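Local coordinates for protein CD1-2 antigen (Gallus gallus, PDB 3DBX) that probably presents lipid antigens at the cell surface, as other CD1 molecules of the MHC class I-like family do, at residues A[191-196]-A[207-212]; A[266-271]-A[278-283]. All coordinates share one frame; numbering follows the deposited sequence.

Interaction 1: A[191-196]-A[207-212]; sequences PMAVVF and LVCRVT
The ring of F196 lies over V208, and this pair carries the largest side-chain contact between the antiparallel segments 191-196 and 207-212. With chi1 at 49°, CG of F196 sits between its own backbone N and carbonyl carbon, which folds the ring back across the neighbouring strand. V208 CB stands 3.9 Å from the F196 ring centroid and 22° off the normal, a CH-pi contact displaced toward the rim, while V208 CG1 reaches F196 CZ at 3.5 Å. On the same face of the sheet, V194 and R210 run side by side, CG2 of V194 resting 3.8 Å from CB of R210. Beyond this the R210 chain leads away from segment 191-196, and NH2 hydrogen-bonds a polar side chain of the other protein chain in the assembly. M192 crosses T212 at an angle, its CG only 3.2 Å from T212 OG1.

The opposite face carries A193, V195, C209 and V211. It is filled by smaller groups: the A193 methyl lies 4.1 Å from V211 CG2, and V195 CG2 is 4.3 Å from C209 SG, while P191 CB closes on V211 CG1 at the end of the ladder. These side chains turn toward strands 265-270 and 279-282, where C209 makes its disulfide with C267.

Three hydrogen-bonded pairs, M192 with T212, V194 with R210 and F196 with V208, each contribute two N-H...O bonds, and strand 207-212 continues the sheet through backbone bonds to strand 249-257. One face meets the partner chain and the other the apolar interior, the arrangement expected of the first two strands, A and B, of an immunoglobulin C1-set domain in an MHC class I-like molecule.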
loop_
_atom_site.group_PDB
_atom_site.type_symbol
_atom_site.label_atom_id
_atom_site.label_comp_id
_atom_site.label_asym_id
_atom_site.label_seq_id
_atom_site.Cartn_x
_atom_site.Cartn_y
_atom_site.Cartn_z
ATOM N N PRO A 191 12.252 -15.890 1.323
ATOM C CA PRO A 191 10.929 -16.463 1.340
ATOM C C PRO A 191 10.976 -17.914 1.744
ATOM O O PRO A 191 12.047 -18.542 1.645
ATOM C CB PRO A 191 10.485 -16.336 -0.142
ATOM C CG PRO A 191 11.749 -16.477 -0.894
ATOM C CD PRO A 191 12.740 -15.696 -0.067
ATOM N N MET A 192 9.842 -18.442 2.208
ATOM C CA MET A 192 9.692 -19.890 2.331
ATOM C C MET A 192 8.483 -20.215 1.487
ATOM O O MET A 192 7.664 -19.346 1.296
ATOM C CB MET A 192 9.526 -20.380 3.772
ATOM C CG MET A 192 8.408 -19.839 4.581
ATOM S SD MET A 192 8.045 -20.937 6.022
ATOM C CE MET A 192 7.165 -22.277 5.190
ATOM N N ALA A 193 8.388 -21.430 0.945
ATOM C CA ALA A 193 7.275 -21.744 0.025
ATOM C C ALA A 193 6.729 -23.151 0.257
ATOM O O ALA A 193 7.430 -24.047 0.731
ATOM C CB ALA A 193 7.685 -21.548 -1.435
ATOM N N VAL A 194 5.449 -23.315 -0.031
ATOM C CA VAL A 194 4.782 -24.598 0.130
ATOM C C VAL A 194 3.957 -24.810 -1.133
ATOM O O VAL A 194 3.437 -23.837 -1.704
ATOM C CB VAL A 194 3.915 -24.692 1.429
ATOM C CG1 VAL A 194 4.792 -24.650 2.715
ATOM C CG2 VAL A 194 2.793 -23.624 1.500
ATOM N N VAL A 195 3.875 -26.068 -1.574
ATOM C CA VAL A 195 3.086 -26.450 -2.761
ATOM C C VAL A 195 2.038 -27.499 -2.349
ATOM O O VAL A 195 2.365 -28.478 -1.647
ATOM C CB VAL A 195 3.990 -27.007 -3.885
ATOM C CG1 VAL A 195 3.156 -27.550 -5.023
ATOM C CG2 VAL A 195 4.899 -25.918 -4.439
ATOM N N PHE A 196 0.781 -27.285 -2.733
ATOM C CA PHE A 196 -0.260 -28.300 -2.521
ATOM C C PHE A 196 -1.270 -28.271 -3.675
ATOM O O PHE A 196 -1.236 -27.361 -4.496
ATOM C CB PHE A 196 -0.958 -28.109 -1.166
ATOM C CG PHE A 196 -1.409 -26.690 -0.912
ATOM C CD1 PHE A 196 -0.509 -25.741 -0.396
ATOM C CD2 PHE A 196 -2.687 -26.295 -1.232
ATOM C CE1 PHE A 196 -0.912 -24.424 -0.181
ATOM C CE2 PHE A 196 -3.113 -24.969 -1.019
ATOM C CZ PHE A 196 -2.234 -24.042 -0.479
ATOM N N LEU A 207 -2.930 -26.412 -8.733
ATOM C CA LEU A 207 -1.707 -26.467 -7.946
ATOM C C LEU A 207 -1.479 -25.081 -7.388
ATOM O O LEU A 207 -1.637 -24.116 -8.123
ATOM C CB LEU A 207 -0.501 -26.899 -8.782
ATOM C CG LEU A 207 -0.704 -28.205 -9.562
ATOM C CD1 LEU A 207 0.566 -28.560 -10.288
ATOM C CD2 LEU A 207 -1.150 -29.345 -8.654
ATOM N N VAL A 208 -1.116 -24.997 -6.101
ATOM C CA VAL A 208 -0.938 -23.718 -5.395
ATOM C C VAL A 208 0.465 -23.666 -4.852
ATOM O O VAL A 208 0.912 -24.622 -4.233
ATOM C CB VAL A 208 -1.909 -23.568 -4.190
ATOM C CG1 VAL A 208 -1.713 -22.243 -3.468
ATOM C CG2 VAL A 208 -3.389 -23.696 -4.631
ATOM N N CYS A 209 1.174 -22.571 -5.119
ATOM C CA CYS A 209 2.462 -22.334 -4.481
ATOM C C CYS A 209 2.251 -21.102 -3.571
ATOM O O CYS A 209 1.954 -20.028 -4.079
ATOM C CB CYS A 209 3.456 -21.983 -5.556
ATOM S SG CYS A 209 5.116 -21.673 -4.948
ATOM N N ARG A 210 2.357 -21.267 -2.252
ATOM C CA ARG A 210 2.160 -20.155 -1.349
ATOM C C ARG A 210 3.543 -19.739 -0.851
ATOM O O ARG A 210 4.258 -20.556 -0.283
ATOM C CB ARG A 210 1.255 -20.574 -0.195
ATOM C CG ARG A 210 1.033 -19.471 0.861
ATOM C CD ARG A 210 0.285 -20.056 2.062
ATOM N NE ARG A 210 0.328 -19.145 3.204
ATOM C CZ ARG A 210 -0.195 -19.397 4.391
ATOM N NH1 ARG A 210 -0.850 -20.534 4.608
ATOM N NH2 ARG A 210 -0.095 -18.491 5.345
ATOM N N VAL A 211 3.922 -18.484 -1.096
ATOM C CA VAL A 211 5.277 -18.003 -0.764
ATOM C C VAL A 211 5.114 -16.958 0.319
ATOM O O VAL A 211 4.316 -16.060 0.153
ATOM C CB VAL A 211 5.920 -17.335 -1.984
ATOM C CG1 VAL A 211 7.379 -16.973 -1.657
ATOM C CG2 VAL A 211 5.899 -18.332 -3.223
ATOM N N THR A 212 5.828 -17.115 1.435
ATOM C CA THR A 212 5.591 -16.279 2.614
ATOM C C THR A 212 6.917 -15.694 3.154
ATOM O O THR A 212 8.003 -16.092 2.712
ATOM C CB THR A 212 4.824 -17.122 3.719
ATOM O OG1 THR A 212 5.646 -18.227 4.119
ATOM C CG2 THR A 212 3.542 -17.732 3.149
#

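Interaction 2: A[266-271]-A[278-283]; sequences ACRVQH and SLLVPW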
loop_
_atom_site.group_PDB
_atom_site.type_symbol
_atom_site.label_atom_id
_atom_site.label_comp_id
_atom_site.label_asym_id
_atom_site.label_seq_id
_atom_site.Cartn_x
_atom_site.Cartn_y
_atom_site.Cartn_z
ATOM N N ALA A 266 6.731 -28.210 -10.338
ATOM C CA ALA A 266 7.425 -27.539 -9.242
ATOM C C ALA A 266 7.252 -26.034 -9.377
ATOM O O ALA A 266 7.207 -25.521 -10.509
ATOM C CB ALA A 266 8.919 -27.870 -9.259
ATOM N N CYS A 267 7.154 -25.361 -8.216
ATOM C CA CYS A 267 7.181 -23.905 -8.079
ATOM C C CYS A 267 8.637 -23.437 -7.887
ATOM O O CYS A 267 9.327 -23.989 -7.043
ATOM C CB CYS A 267 6.366 -23.541 -6.818
ATOM S SG CYS A 267 6.160 -21.804 -6.630
ATOM N N ARG A 268 9.094 -22.459 -8.670
ATOM C CA ARG A 268 10.407 -21.877 -8.499
ATOM C C ARG A 268 10.270 -20.394 -8.114
ATOM O O ARG A 268 9.471 -19.649 -8.714
ATOM C CB ARG A 268 11.266 -22.057 -9.765
ATOM C CG ARG A 268 12.707 -21.491 -9.602
ATOM C CD ARG A 268 13.712 -22.051 -10.566
ATOM N NE ARG A 268 13.547 -21.524 -11.921
ATOM C CZ ARG A 268 13.961 -22.133 -13.028
ATOM N NH1 ARG A 268 14.607 -23.296 -12.989
ATOM N NH2 ARG A 268 13.723 -21.569 -14.194
ATOM N N VAL A 269 11.024 -19.995 -7.091
ATOM C CA VAL A 269 10.946 -18.641 -6.513
ATOM C C VAL A 269 12.297 -17.977 -6.634
ATOM O O VAL A 269 13.322 -18.505 -6.177
ATOM C CB VAL A 269 10.518 -18.643 -5.027
ATOM C CG1 VAL A 269 10.197 -17.249 -4.577
ATOM C CG2 VAL A 269 9.285 -19.505 -4.802
ATOM N N GLN A 270 12.304 -16.820 -7.273
ATOM C CA GLN A 270 13.523 -16.040 -7.444
ATOM C C GLN A 270 13.297 -14.793 -6.562
ATOM O O GLN A 270 12.222 -14.173 -6.588
ATOM C CB GLN A 270 13.700 -15.719 -8.935
ATOM C CG GLN A 270 14.770 -14.634 -9.300
ATOM C CD GLN A 270 14.747 -14.253 -10.796
ATOM O OE1 GLN A 270 13.689 -14.304 -11.459
ATOM N NE2 GLN A 270 15.913 -13.910 -11.339
ATOM N N HIS A 271 14.269 -14.502 -5.697
ATOM C CA HIS A 271 14.206 -13.375 -4.775
ATOM C C HIS A 271 15.628 -12.923 -4.534
ATOM O O HIS A 271 16.534 -13.743 -4.463
ATOM C CB HIS A 271 13.531 -13.783 -3.457
ATOM C CG HIS A 271 13.250 -12.606 -2.552
ATOM N ND1 HIS A 271 14.065 -12.270 -1.496
ATOM C CD2 HIS A 271 12.281 -11.663 -2.592
ATOM C CE1 HIS A 271 13.588 -11.187 -0.901
ATOM N NE2 HIS A 271 12.493 -10.808 -1.539
ATOM N N SER A 278 17.791 -20.433 -6.416
ATOM C CA SER A 278 16.339 -20.293 -6.331
ATOM C C SER A 278 15.862 -21.142 -5.181
ATOM O O SER A 278 16.573 -22.031 -4.691
ATOM C CB SER A 278 15.678 -20.864 -7.594
ATOM O OG SER A 278 16.342 -20.399 -8.746
ATOM N N LEU A 279 14.627 -20.887 -4.799
ATOM C CA LEU A 279 13.872 -21.786 -3.984
ATOM C C LEU A 279 13.066 -22.634 -4.963
ATOM O O LEU A 279 12.277 -22.078 -5.749
ATOM C CB LEU A 279 12.931 -20.941 -3.125
ATOM C CG LEU A 279 11.905 -21.534 -2.191
ATOM C CD1 LEU A 279 12.532 -22.517 -1.198
ATOM C CD2 LEU A 279 11.247 -20.354 -1.494
ATOM N N LEU A 280 13.232 -23.960 -4.905
ATOM C CA LEU A 280 12.539 -24.865 -5.798
ATOM C C LEU A 280 11.719 -25.894 -4.987
ATOM O O LEU A 280 12.292 -26.683 -4.204
ATOM C CB LEU A 280 13.524 -25.572 -6.731
ATOM C CG LEU A 280 12.881 -26.580 -7.685
ATOM C CD1 LEU A 280 12.201 -25.868 -8.850
ATOM C CD2 LEU A 280 13.898 -27.584 -8.176
ATOM N N VAL A 281 10.403 -25.895 -5.207
ATOM C CA VAL A 281 9.454 -26.678 -4.407
ATOM C C VAL A 281 8.579 -27.585 -5.287
ATOM O O VAL A 281 7.678 -27.100 -5.963
ATOM C CB VAL A 281 8.574 -25.762 -3.495
ATOM C CG1 VAL A 281 7.824 -26.590 -2.500
ATOM C CG2 VAL A 281 9.450 -24.759 -2.728
ATOM N N PRO A 282 8.865 -28.907 -5.295
ATOM C CA PRO A 282 8.150 -29.882 -6.122
ATOM C C PRO A 282 6.721 -30.074 -5.657
ATOM O O PRO A 282 6.434 -29.864 -4.468
ATOM C CB PRO A 282 8.939 -31.191 -5.896
ATOM C CG PRO A 282 10.242 -30.770 -5.311
ATOM C CD PRO A 282 9.914 -29.559 -4.494
ATOM N N TRP A 283 5.826 -30.408 -6.581
ATOM C CA TRP A 283 4.521 -30.919 -6.189
ATOM C C TRP A 283 4.609 -32.427 -6.034
ATOM O O TRP A 283 4.846 -33.144 -7.001
ATOM C CB TRP A 283 3.442 -30.582 -7.198
ATOM C CG TRP A 283 2.141 -31.302 -6.900
ATOM C CD1 TRP A 283 1.557 -31.462 -5.675
ATOM C CD2 TRP A 283 1.263 -31.925 -7.845
ATOM N NE1 TRP A 283 0.388 -32.164 -5.793
ATOM C CE2 TRP A 283 0.177 -32.461 -7.113
ATOM C CE3 TRP A 283 1.293 -32.091 -9.234
ATOM C CZ2 TRP A 283 -0.878 -33.129 -7.721
ATOM C CZ3 TRP A 283 0.242 -32.755 -9.851
ATOM C CH2 TRP A 283 -0.838 -33.277 -9.082
#
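With chi1 at -169°, V269 sets its CG2 beside its backbone N, while chi1 of 176° puts CG of L279 anti to its own N, and in this way V269 CG2 and L279 CD2 meet. The two side chains run side by side in the same direction, CB to CB at 3.8 Å. They belong to the hairpin of strands 265-270 and 279-282, the F-G pair of the immunoglobulin C1-set fold. With C267 and V281 these residues make up the face turned toward the core of the sandwich.

The other face is nearer the surface. There L280 CD1 bends back to the A266 methyl at 3.9 Å and also rests against R268 CB. R268 passes S278 with its aliphatic part, CG lying 3.6 Å from S278 CB, before bending at CD.

Paired bonds join C267 with V281 and V269 with L279, and strand 265-270 is bonded along its other edge to strand 220-225. The two bonds of the C267 pair differ: V281 N approaches C267 O nearly along its C=O direction, whereas C267 N, 2.9 Å from V281 O, is tilted 33° out of that carbonyl's plane.

In the fold
Interactions 1 and 2 are two hairpins from the opposed sheets of one immunoglobulin sandwich, their centres about 8 Å apart. The disulfide between C209 SG and C267 SG, 2.0 Å long, ties them covalently across the core. V195 of interaction 1 packs beside it, its CG2 3.7 Å from C267 CB and 3.4 Å from V281 O. Farther along, L207 CD2 meets W283 CD2 at 3.6 Å, while P191 and V211 both touch V269. Outward, the two differ: 191-196/207-212 faces the other protein chain, which does not touch 266-271/278-283. Both lie in the C1-set domain, apart from the MHC-like domain that, as in other CD1 proteins, would hold lipid.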